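Local coordinates for genome polyprotein (Rhinovirus C, PDB 6KU8) that probably cleaves the viral polyprotein as the 3C cysteine protease of the rhinovirus, and binds the peptide-like inhibitor rupintrivir, at residues E95-W100 with G174-R179; S101-A106 with G120-Y125; R137-N142 with I160-V165. All blocks are in the same frame, centred on the assembly; numbering follows the deposited sequence.

Interaction 1: residues E95-W100 with G174-R179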
loop_
_atom_site.group_PDB
_atom_site.type_symbol
_atom_site.label_atom_id
_atom_site.label_comp_id
_atom_site.label_asym_id
_atom_site.label_seq_id
_atom_site.Cartn_x
_atom_site.Cartn_y
_atom_site.Cartn_z
ATOM N N GLU A 95 -1.764 -10.157 -11.574
ATOM C CA GLU A 95 -0.480 -10.386 -12.223
ATOM C C GLU A 95 -0.036 -9.221 -13.099
ATOM O O GLU A 95 1.170 -9.032 -13.294
ATOM C CB GLU A 95 -0.525 -11.678 -13.051
ATOM C CG GLU A 95 -0.422 -12.920 -12.170
ATOM C CD GLU A 95 -0.264 -14.195 -12.963
ATOM O OE1 GLU A 95 -1.070 -14.434 -13.888
ATOM O OE2 GLU A 95 0.672 -14.956 -12.657
ATOM N N HIS A 96 -0.969 -8.428 -13.623
ATOM C CA HIS A 96 -0.625 -7.313 -14.490
ATOM C C HIS A 96 -1.454 -6.094 -14.109
ATOM O O HIS A 96 -2.434 -6.181 -13.362
ATOM C CB HIS A 96 -0.841 -7.660 -15.975
ATOM C CG HIS A 96 -0.016 -8.814 -16.453
ATOM N ND1 HIS A 96 1.340 -8.716 -16.687
ATOM C CD2 HIS A 96 -0.355 -10.094 -16.742
ATOM C CE1 HIS A 96 1.801 -9.884 -17.099
ATOM N NE2 HIS A 96 0.794 -10.739 -17.138
ATOM N N GLN A 97 -1.057 -4.947 -14.649
ATOM C CA GLN A 97 -1.871 -3.750 -14.520
ATOM C C GLN A 97 -3.133 -3.899 -15.352
ATOM O O GLN A 97 -3.080 -4.370 -16.490
ATOM C CB GLN A 97 -1.080 -2.529 -14.968
ATOM C CG GLN A 97 0.022 -2.132 -14.015
ATOM C CD GLN A 97 0.740 -0.889 -14.490
ATOM O OE1 GLN A 97 1.906 -0.949 -14.897
ATOM N NE2 GLN A 97 0.041 0.243 -14.463
ATOM N N ARG A 98 -4.272 -3.513 -14.775
ATOM C CA ARG A 98 -5.557 -3.593 -15.455
ATOM C C ARG A 98 -6.480 -2.524 -14.875
ATOM O O ARG A 98 -6.242 -1.994 -13.789
ATOM C CB ARG A 98 -6.181 -5.008 -15.338
ATOM C CG ARG A 98 -5.364 -6.053 -14.533
ATOM C CD ARG A 98 -5.155 -7.461 -15.225
ATOM N NE ARG A 98 -5.927 -8.559 -14.603
ATOM C CZ ARG A 98 -5.442 -9.644 -13.972
ATOM N NH1 ARG A 98 -4.136 -9.873 -13.836
ATOM N NH2 ARG A 98 -6.303 -10.529 -13.463
ATOM N N GLU A 99 -7.531 -2.191 -15.620
ATOM C CA GLU A 99 -8.584 -1.332 -15.084
ATOM C C GLU A 99 -9.519 -2.133 -14.176
ATOM O O GLU A 99 -9.855 -3.284 -14.466
ATOM C CB GLU A 99 -9.365 -0.684 -16.232
ATOM C CG GLU A 99 -10.636 0.045 -15.804
ATOM C CD GLU A 99 -11.287 0.797 -16.950
ATOM O OE1 GLU A 99 -10.565 1.159 -17.901
ATOM O OE2 GLU A 99 -12.516 1.022 -16.896
ATOM N N TRP A 100 -9.939 -1.523 -13.068
ATOM C CA TRP A 100 -10.824 -2.160 -12.094
ATOM C C TRP A 100 -11.996 -1.240 -11.814
ATOM O O TRP A 100 -11.820 -0.021 -11.713
ATOM C CB TRP A 100 -10.104 -2.479 -10.766
ATOM C CG TRP A 100 -8.955 -3.391 -10.973
ATOM C CD1 TRP A 100 -7.688 -3.039 -11.305
ATOM C CD2 TRP A 100 -8.976 -4.826 -10.910
ATOM N NE1 TRP A 100 -6.903 -4.166 -11.459
ATOM C CE2 TRP A 100 -7.676 -5.275 -11.221
ATOM C CE3 TRP A 100 -9.973 -5.772 -10.636
ATOM C CZ2 TRP A 100 -7.338 -6.632 -11.248
ATOM C CZ3 TRP A 100 -9.639 -7.118 -10.659
ATOM C CH2 TRP A 100 -8.332 -7.535 -10.972
ATOM N N GLY A 174 -2.317 5.237 -6.821
ATOM C CA GLY A 174 -1.946 4.032 -6.094
ATOM C C GLY A 174 -0.793 3.334 -6.805
ATOM O O GLY A 174 -0.757 3.289 -8.034
ATOM N N ALA A 175 0.137 2.802 -6.020
ATOM C CA ALA A 175 1.205 1.979 -6.579
ATOM C C ALA A 175 0.646 0.589 -6.876
ATOM O O ALA A 175 0.146 -0.085 -5.972
ATOM C CB ALA A 175 2.385 1.894 -5.606
ATOM N N ALA A 176 0.725 0.159 -8.132
ATOM C CA ALA A 176 0.168 -1.138 -8.493
ATOM C C ALA A 176 0.841 -2.249 -7.695
ATOM O O ALA A 176 2.072 -2.296 -7.574
ATOM C CB ALA A 176 0.313 -1.399 -9.991
ATOM N N LEU A 177 0.027 -3.121 -7.108
ATOM C CA LEU A 177 0.524 -4.360 -6.514
ATOM C C LEU A 177 0.513 -5.431 -7.602
ATOM O O LEU A 177 -0.533 -5.693 -8.203
ATOM C CB LEU A 177 -0.333 -4.784 -5.320
ATOM C CG LEU A 177 -0.262 -3.887 -4.082
ATOM C CD1 LEU A 177 -1.402 -4.230 -3.137
ATOM C CD2 LEU A 177 1.091 -4.036 -3.381
ATOM N N LEU A 178 1.679 -6.009 -7.897
ATOM C CA LEU A 178 1.790 -7.042 -8.919
ATOM C C LEU A 178 2.360 -8.310 -8.295
ATOM O O LEU A 178 3.303 -8.258 -7.499
ATOM C CB LEU A 178 2.651 -6.567 -10.095
ATOM C CG LEU A 178 2.173 -5.266 -10.742
ATOM C CD1 LEU A 178 3.248 -4.694 -11.671
ATOM C CD2 LEU A 178 0.854 -5.482 -11.488
ATOM N N ARG A 179 1.769 -9.455 -8.640
ATOM C CA ARG A 179 2.080 -10.670 -7.892
ATOM C C ARG A 179 3.561 -11.016 -7.949
ATOM O O ARG A 179 4.100 -11.574 -6.987
ATOM C CB ARG A 179 1.253 -11.846 -8.400
ATOM C CG ARG A 179 1.211 -13.016 -7.400
ATOM C CD ARG A 179 0.252 -14.083 -7.893
ATOM N NE ARG A 179 -1.052 -13.494 -8.200
ATOM C CZ ARG A 179 -1.968 -14.083 -8.960
ATOM N NH1 ARG A 179 -1.709 -15.271 -9.509
ATOM N NH2 ARG A 179 -3.127 -13.479 -9.188
#
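In Glu95 the CG atom lies beside the backbone N (chi1 -77°) and the chain runs out extended, while Arg179 bends back at chi3 (-53°), which lays its guanidinium flat beneath the glutamate. Glu95 CG then stands over the centre of that group, 3.7 Å from Arg179 CZ, and the carboxylate and guanidinium planes, only 15° apart, are stacked. The pairing of charge is therefore a long salt bridge, 4.0 Å from Glu95 OE2 to Arg179 NH1; the oxygen sits off the plane of the guanidinium, so the attraction is one of charge alone. A directed bond runs instead from Arg179 NH2 to the carbonyl O of Ile93, just ahead of the loop segment, and NE is also hydrogen-bonded, which probably helps hold the flat group.

Next to this surface pair the contact becomes apolar. Leu178 pushes one methyl against the loop backbone, CD2 lying 3.5 Å from His96 C and 3.7 Å from Gln97 N. Farther along, the Gln97 CG methylene rests on Ala176 CB at 4.1 Å. No hydrogen bond joins the two segments: they run past each other in nearly opposite directions, held by methyl contacts and one stacked charge pair.

The 95-100 loop, coming after strand 75-80, thus lies along the end of strand 172-176 and the turn beyond it, then enters strand 100-107 at Trp100. Strand 172-176 is itself flanked by 138-141 and 159-167, while Leu177 packs on Ile75 of strand 75-80.

Interaction 2: residues S101-A106 with G120-Y125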
loop_
_atom_site.group_PDB
_atom_site.type_symbol
_atom_site.label_atom_id
_atom_site.label_comp_id
_atom_site.label_asym_id
_atom_site.label_seq_id
_atom_site.Cartn_x
_atom_site.Cartn_y
_atom_site.Cartn_z
ATOM N N SER A 101 -13.191 -1.814 -11.697
ATOM C CA SER A 101 -14.354 -1.024 -11.320
ATOM C C SER A 101 -14.706 -1.259 -9.851
ATOM O O SER A 101 -14.326 -2.269 -9.241
ATOM C CB SER A 101 -15.558 -1.344 -12.228
ATOM O OG SER A 101 -15.918 -2.706 -12.148
ATOM N N ASN A 102 -15.399 -0.277 -9.276
ATOM C CA ASN A 102 -15.984 -0.395 -7.941
ATOM C C ASN A 102 -14.937 -0.763 -6.887
ATOM O O ASN A 102 -15.159 -1.610 -6.016
ATOM C CB ASN A 102 -17.136 -1.405 -7.952
ATOM C CG ASN A 102 -18.188 -1.074 -8.999
ATOM O OD1 ASN A 102 -18.291 -1.740 -10.026
ATOM N ND2 ASN A 102 -18.969 -0.040 -8.741
ATOM N N MET A 103 -13.790 -0.094 -6.959
ATOM C CA MET A 103 -12.734 -0.261 -5.974
ATOM C C MET A 103 -12.984 0.595 -4.735
ATOM O O MET A 103 -13.662 1.626 -4.778
ATOM C CB MET A 103 -11.376 0.096 -6.581
ATOM C CG MET A 103 -10.754 -1.043 -7.372
ATOM S SD MET A 103 -10.279 -2.355 -6.228
ATOM C CE MET A 103 -10.237 -3.776 -7.333
ATOM N N HIS A 104 -12.392 0.167 -3.624
ATOM C CA HIS A 104 -12.467 0.870 -2.354
ATOM C C HIS A 104 -11.067 1.257 -1.890
ATOM O O HIS A 104 -10.081 0.590 -2.217
ATOM C CB HIS A 104 -13.140 -0.002 -1.273
ATOM C CG HIS A 104 -14.611 -0.200 -1.479
ATOM N ND1 HIS A 104 -15.543 0.101 -0.508
ATOM C CD2 HIS A 104 -15.313 -0.646 -2.549
ATOM C CE1 HIS A 104 -16.755 -0.160 -0.969
ATOM N NE2 HIS A 104 -16.643 -0.613 -2.204
ATOM N N LEU A 105 -10.983 2.343 -1.132
ATOM C CA LEU A 105 -9.781 2.658 -0.367
ATOM C C LEU A 105 -10.082 2.377 1.096
ATOM O O LEU A 105 -11.096 2.849 1.623
ATOM C CB LEU A 105 -9.350 4.115 -0.561
ATOM C CG LEU A 105 -8.214 4.649 0.339
ATOM C CD1 LEU A 105 -7.028 3.766 0.245
ATOM C CD2 LEU A 105 -7.823 6.074 -0.058
ATOM N N ALA A 106 -9.227 1.584 1.743
ATOM C CA ALA A 106 -9.433 1.231 3.144
ATOM C C ALA A 106 -8.126 1.408 3.894
ATOM O O ALA A 106 -7.064 1.008 3.406
ATOM C CB ALA A 106 -9.951 -0.205 3.306
ATOM N N GLY A 120 -14.197 4.146 -6.790
ATOM C CA GLY A 120 -14.714 3.960 -8.127
ATOM C C GLY A 120 -13.765 3.209 -9.035
ATOM O O GLY A 120 -13.112 2.247 -8.614
ATOM N N THR A 121 -13.677 3.644 -10.284
ATOM C CA THR A 121 -12.851 2.966 -11.273
ATOM C C THR A 121 -11.387 3.334 -11.083
ATOM O O THR A 121 -11.044 4.491 -10.811
ATOM C CB THR A 121 -13.302 3.327 -12.691
ATOM O OG1 THR A 121 -14.636 2.865 -12.886
ATOM C CG2 THR A 121 -12.397 2.686 -13.743
ATOM N N VAL A 122 -10.526 2.330 -11.208
ATOM C CA VAL A 122 -9.092 2.483 -11.069
ATOM C C VAL A 122 -8.480 2.123 -12.417
ATOM O O VAL A 122 -8.728 1.030 -12.939
ATOM C CB VAL A 122 -8.548 1.590 -9.938
ATOM C CG1 VAL A 122 -7.032 1.554 -9.944
ATOM C CG2 VAL A 122 -9.128 2.005 -8.567
ATOM N N ILE A 123 -7.682 3.028 -12.976
ATOM C CA ILE A 123 -7.139 2.829 -14.319
ATOM C C ILE A 123 -5.618 2.895 -14.306
ATOM O O ILE A 123 -5.038 3.767 -13.639
ATOM C CB ILE A 123 -7.698 3.863 -15.317
ATOM C CG1 ILE A 123 -7.113 5.245 -15.013
ATOM C CG2 ILE A 123 -9.221 3.869 -15.295
ATOM C CD1 ILE A 123 -7.547 6.351 -15.963
ATOM N N PRO A 124 -4.931 2.027 -15.049
ATOM C CA PRO A 124 -3.480 2.177 -15.178
ATOM C C PRO A 124 -3.169 3.537 -15.772
ATOM O O PRO A 124 -3.801 3.975 -16.734
ATOM C CB PRO A 124 -3.077 1.030 -16.117
ATOM C CG PRO A 124 -4.144 -0.012 -15.886
ATOM C CD PRO A 124 -5.418 0.814 -15.730
ATOM N N TYR A 125 -2.212 4.223 -15.167
ATOM C CA TYR A 125 -1.960 5.603 -15.534
ATOM C C TYR A 125 -0.506 5.893 -15.863
ATOM O O TYR A 125 -0.221 6.951 -16.433
ATOM C CB TYR A 125 -2.442 6.537 -14.411
ATOM C CG TYR A 125 -2.540 7.995 -14.824
ATOM C CD1 TYR A 125 -3.551 8.435 -15.672
ATOM C CD2 TYR A 125 -1.627 8.928 -14.351
ATOM C CE1 TYR A 125 -3.642 9.783 -16.046
ATOM C CE2 TYR A 125 -1.702 10.263 -14.716
ATOM C CZ TYR A 125 -2.707 10.684 -15.565
ATOM O OH TYR A 125 -2.766 12.017 -15.912
HETATM O O HOH W 1 -16.375 1.940 -10.872
#
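Asn102 and Thr121 share one water: the Asn102 N-H gives it a hydrogen bond of 2.9 Å (N to water O), and Thr121 OG1 is hydrogen-bonded to the same oxygen at 2.8 Å. The water spans an interruption in the beta hairpin of strands 100-107 and 115-130, part of the C-terminal barrel of a chymotrypsin-like protease. The interruption is easily counted. Trp100 pairs with Val122 and Met103 with Gly120, leaving two residues, Ser101 and Asn102, on one side and Thr121 alone on the other. Here the chain turns a corner, Asn102 adopting left-handed backbone angles.

Beyond the corner strand pairing resumes. Met103 and Gly120 form an antiparallel hydrogen-bonded pair, with Met103 N to Gly120 O at 2.9 Å and Gly120 N to Met103 O longer at 3.3 Å. Gly120 takes backbone angles (phi 86°, psi -140°) that suit a residue without a side chain. Outside the pair, Asn102 ND2 is held by Glu118 OE2.

On the inner side, Met103 and Val122 cross at about a right angle near Ile154, and the methyl Val122 CG2 touches both Met103 CB, at 3.6 Å, and Met103 CG, at 3.7 Å.

Interaction 3: residues R137-N142 with I160-V165. With AG7 (4-{2-(4-fluoro-benzyl)-6-methyl-5-[(5-methyl-isoxazole-3-carbonyl)-amino]-4-oxo-heptanoylamino}-5-(2-oxo-pyrrolidin-3-yl)-pentanoic acid ethyl ester), chain B.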
loop_
_atom_site.group_PDB
_atom_site.type_symbol
_atom_site.label_atom_id
_atom_site.label_comp_id
_atom_site.label_asym_id
_atom_site.label_seq_id
_atom_site.Cartn_x
_atom_site.Cartn_y
_atom_site.Cartn_z
ATOM N N ARG A 137 4.234 2.914 -12.757
ATOM C CA ARG A 137 3.249 1.856 -12.518
ATOM C C ARG A 137 2.139 2.298 -11.567
ATOM O O ARG A 137 1.662 1.516 -10.739
ATOM C CB ARG A 137 3.926 0.593 -11.994
ATOM C CG ARG A 137 4.998 0.025 -12.948
ATOM C CD ARG A 137 5.643 -1.232 -12.389
ATOM N NE ARG A 137 6.576 -1.824 -13.342
ATOM C CZ ARG A 137 7.491 -2.740 -13.042
ATOM N NH1 ARG A 137 7.600 -3.201 -11.803
ATOM N NH2 ARG A 137 8.311 -3.187 -13.991
ATOM N N LEU A 138 1.712 3.551 -11.688
ATOM C CA LEU A 138 0.630 4.070 -10.859
ATOM C C LEU A 138 -0.725 3.743 -11.470
ATOM O O LEU A 138 -0.880 3.737 -12.695
ATOM C CB LEU A 138 0.758 5.583 -10.691
ATOM C CG LEU A 138 1.905 6.011 -9.780
ATOM C CD1 LEU A 138 2.044 7.524 -9.860
ATOM C CD2 LEU A 138 1.634 5.537 -8.350
ATOM N N LEU A 139 -1.698 3.461 -10.602
ATOM C CA LEU A 139 -3.111 3.402 -10.953
ATOM C C LEU A 139 -3.773 4.674 -10.414
ATOM O O LEU A 139 -3.421 5.141 -9.327
ATOM C CB LEU A 139 -3.773 2.149 -10.363
ATOM C CG LEU A 139 -3.053 0.806 -10.556
ATOM C CD1 LEU A 139 -3.795 -0.352 -9.869
ATOM C CD2 LEU A 139 -2.851 0.545 -12.039
ATOM N N LYS A 140 -4.697 5.262 -11.184
ATOM C CA LYS A 140 -5.309 6.528 -10.791
ATOM C C LYS A 140 -6.802 6.351 -10.552
ATOM O O LYS A 140 -7.467 5.573 -11.245
ATOM C CB LYS A 140 -5.079 7.621 -11.849
ATOM C CG LYS A 140 -5.509 9.036 -11.382
ATOM C CD LYS A 140 -6.590 9.674 -12.239
ATOM C CE LYS A 140 -7.467 8.675 -12.938
ATOM N NZ LYS A 140 -8.310 9.309 -14.001
ATOM N N TYR A 141 -7.327 7.069 -9.549
ATOM C CA TYR A 141 -8.755 7.045 -9.268
ATOM C C TYR A 141 -9.246 8.471 -9.055
ATOM O O TYR A 141 -8.545 9.301 -8.463
ATOM C CB TYR A 141 -9.101 6.146 -8.045
ATOM C CG TYR A 141 -7.930 5.906 -7.100
ATOM C CD1 TYR A 141 -7.833 6.567 -5.884
ATOM C CD2 TYR A 141 -6.921 5.018 -7.439
ATOM C CE1 TYR A 141 -6.745 6.350 -5.031
ATOM C CE2 TYR A 141 -5.837 4.805 -6.609
ATOM C CZ TYR A 141 -5.754 5.470 -5.410
ATOM O OH TYR A 141 -4.680 5.243 -4.584
ATOM N N ASN A 142 -10.447 8.756 -9.564
ATOM C CA ASN A 142 -11.056 10.085 -9.442
ATOM C C ASN A 142 -11.747 10.193 -8.085
ATOM O O ASN A 142 -12.969 10.124 -7.963
ATOM C CB ASN A 142 -12.033 10.339 -10.586
ATOM C CG ASN A 142 -11.354 10.306 -11.951
ATOM O OD1 ASN A 142 -10.244 10.818 -12.117
ATOM N ND2 ASN A 142 -12.011 9.698 -12.931
ATOM N N ILE A 160 -6.860 -7.299 -4.711
ATOM C CA ILE A 160 -6.043 -6.404 -3.883
ATOM C C ILE A 160 -5.015 -5.777 -4.817
ATOM O O ILE A 160 -4.049 -6.434 -5.223
ATOM C CB ILE A 160 -5.378 -7.136 -2.706
ATOM C CG1 ILE A 160 -6.429 -7.868 -1.850
ATOM C CG2 ILE A 160 -4.581 -6.134 -1.840
ATOM C CD1 ILE A 160 -5.825 -8.821 -0.833
ATOM N N VAL A 161 -5.219 -4.511 -5.152
ATOM C CA VAL A 161 -4.760 -3.993 -6.426
ATOM C C VAL A 161 -3.731 -2.875 -6.299
ATOM O O VAL A 161 -2.940 -2.675 -7.239
ATOM C CB VAL A 161 -6.000 -3.549 -7.232
ATOM C CG1 VAL A 161 -6.010 -2.080 -7.592
ATOM C CG2 VAL A 161 -6.275 -4.498 -8.394
ATOM N N ALA A 162 -3.662 -2.171 -5.172
ATOM C CA ALA A 162 -2.678 -1.102 -5.011
ATOM C C ALA A 162 -2.629 -0.689 -3.547
ATOM O O ALA A 162 -3.504 -1.048 -2.760
ATOM C CB ALA A 162 -3.006 0.118 -5.890
ATOM N N ILE A 163 -1.571 0.042 -3.182
ATOM C CA ILE A 163 -1.553 0.828 -1.955
ATOM C C ILE A 163 -1.531 2.303 -2.341
ATOM O O ILE A 163 -0.884 2.699 -3.320
ATOM C CB ILE A 163 -0.370 0.464 -1.032
ATOM C CG1 ILE A 163 0.965 0.801 -1.718
ATOM C CG2 ILE A 163 -0.501 -1.017 -0.575
ATOM C CD1 ILE A 163 2.183 0.705 -0.793
ATOM N N HIS A 164 -2.262 3.105 -1.582
ATOM C CA HIS A 164 -2.384 4.519 -1.884
ATOM C C HIS A 164 -1.072 5.236 -1.595
ATOM O O HIS A 164 -0.494 5.061 -0.517
ATOM C CB HIS A 164 -3.499 5.146 -1.051
ATOM C CG HIS A 164 -3.728 6.573 -1.397
ATOM N ND1 HIS A 164 -4.291 6.952 -2.595
ATOM C CD2 HIS A 164 -3.383 7.716 -0.760
ATOM C CE1 HIS A 164 -4.332 8.270 -2.659
ATOM N NE2 HIS A 164 -3.776 8.757 -1.565
ATOM N N VAL A 165 -0.602 6.066 -2.540
ATOM C CA VAL A 165 0.706 6.691 -2.321
ATOM C C VAL A 165 0.730 8.196 -2.606
ATOM O O VAL A 165 1.685 8.875 -2.224
ATOM C CB VAL A 165 1.811 5.985 -3.135
ATOM C CG1 VAL A 165 2.026 4.555 -2.641
ATOM C CG2 VAL A 165 1.498 6.029 -4.643
HETATM C C01 AG7 B . 2.072 13.830 -2.637
HETATM C C02 AG7 B . 3.175 13.409 -1.681
HETATM O O03 AG7 B . 0.984 13.335 -2.710
HETATM C C04 AG7 B . 3.007 12.021 -1.078
HETATM C C05 AG7 B . 4.391 11.704 -0.539
HETATM C C06 AG7 B . 5.321 11.231 -1.667
HETATM C C07 AG7 B . 4.914 10.219 -2.522
HETATM C C08 AG7 B . 5.748 9.790 -3.542
HETATM C C09 AG7 B . 6.997 10.374 -3.721
HETATM C C10 AG7 B . 7.409 11.390 -2.869
HETATM C C11 AG7 B . 6.574 11.819 -1.844
HETATM N N12 AG7 B . 0.885 11.175 0.208
HETATM C C13 AG7 B . -0.131 11.488 1.229
HETATM C C14 AG7 B . -1.452 11.333 0.494
HETATM C C15 AG7 B . -1.670 12.548 -0.486
HETATM C C16 AG7 B . -3.214 12.552 -0.953
HETATM N N17 AG7 B . -3.633 13.806 -1.000
HETATM O O18 AG7 B . -3.850 11.587 -1.214
HETATM C C19 AG7 B . -0.137 10.726 2.560
HETATM C C20 AG7 B . 1.288 10.323 2.970
HETATM C C21 AG7 B . 1.586 11.438 3.946
HETATM O O22 AG7 B . 2.852 12.011 4.022
HETATM O O23 AG7 B . 0.689 11.831 4.611
HETATM C C47 AG7 B . 1.922 12.168 -0.013
HETATM O O48 AG7 B . 1.905 13.145 0.655
HETATM C C50 AG7 B . 2.886 13.055 4.948
HETATM C C53 AG7 B . 4.348 13.385 5.243
HETATM C C57 AG7 B . 2.544 14.985 -3.500
HETATM N N58 AG7 B . 1.599 15.228 -4.521
HETATM C C59 AG7 B . 2.082 15.662 -5.785
HETATM O O60 AG7 B . 3.218 15.834 -6.096
HETATM C C78 AG7 B . 2.644 16.272 -2.678
HETATM C C81 AG7 B . 3.312 17.423 -3.441
HETATM F F1 AG7 B . 7.812 9.948 -4.735
HETATM C C82 AG7 B . 1.243 16.683 -2.214
HETATM C C83 AG7 B . -2.504 14.733 -0.582
HETATM C C84 AG7 B . -1.456 13.737 0.101
HETATM C C1 AG7 B . 0.919 15.900 -6.673
#
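Leu139 CD1 is one bump of this contact, reaching from strand 138-141 onto the backbone and side chains of strand 159-167. Leu139 CD1 settles in a shallow hollow between Val161 and Ala162, 3.6 Å from both Val161 CG1 and Val161 O and 4.1 Å from Ala162 CB. A classic beta bulge shapes this floor, for Val161 and Ala162 both face Ile154 on the adjoining strand 153-156. The two strands cross almost at a right angle, their axes 8.3 Å apart at closest approach, so the contact is made by a few side chains spaced along the crossing.

At a separate point, toward the other end of 160-165, Leu138 brings its CD2 methyl obliquely against Val165 CG2 at 3.7 Å. Farther along strand 138-141, Tyr141 reaches across to His164 with its hydroxyl. His164 CG is anti to the backbone N (chi1 -176°), which swings the imidazole to the tyrosine, and Tyr141 OH and His164 ND1 share a hydrogen bond of 2.7 Å. The rings meet rim to rim with planes 51° apart; neither lies over the other's face, and the hydroxyl comes in at the imidazole edge.

Its other nitrogen serves the ligand. His164 NE2 donates to O18, the lactam oxygen of rupintrivir, at 2.9 Å with a nearly straight bond (165°), while the neighbouring carbonyl, Val165 O, receives only a weak bond from ligand N12 at 3.4 Å. Thr145 OG1 also hydrogen-bonds the inhibitor. Bonded at both nitrogens, the imidazole is probably held in its rotation, with Tyr141 as the second-shell residue that positions it. A histidine held by a tyrosine and bonding the P1 glutamine, here mimicked by the pyrrolidinone, is characteristic of the S1 pocket of picornaviral 3C proteases.

Overall arrangement
Followed from the N terminus, the chain leaves the first barrel after strand 75-80 and runs through 95-100 straight into 101-106, so interactions 1 and 2 share a continuous piece of backbone. Interaction 2 closes first, with 13 residues between its segments, the end of the hairpin. Interaction 3 opens after it, in series, and closes a 17-residue loop when strand 159-167 passes strand 138-141. Both lie within the far longer loop of 73 residues that interaction 1 completes at strand 172-176. None of the loops cross. Neighbouring strands join them: 115-130 pairs with 138-141, which pairs with 172-176, and that in turn with 159-167, tying the entry loop, the hairpin and the inhibitor-binding strand into one barrel.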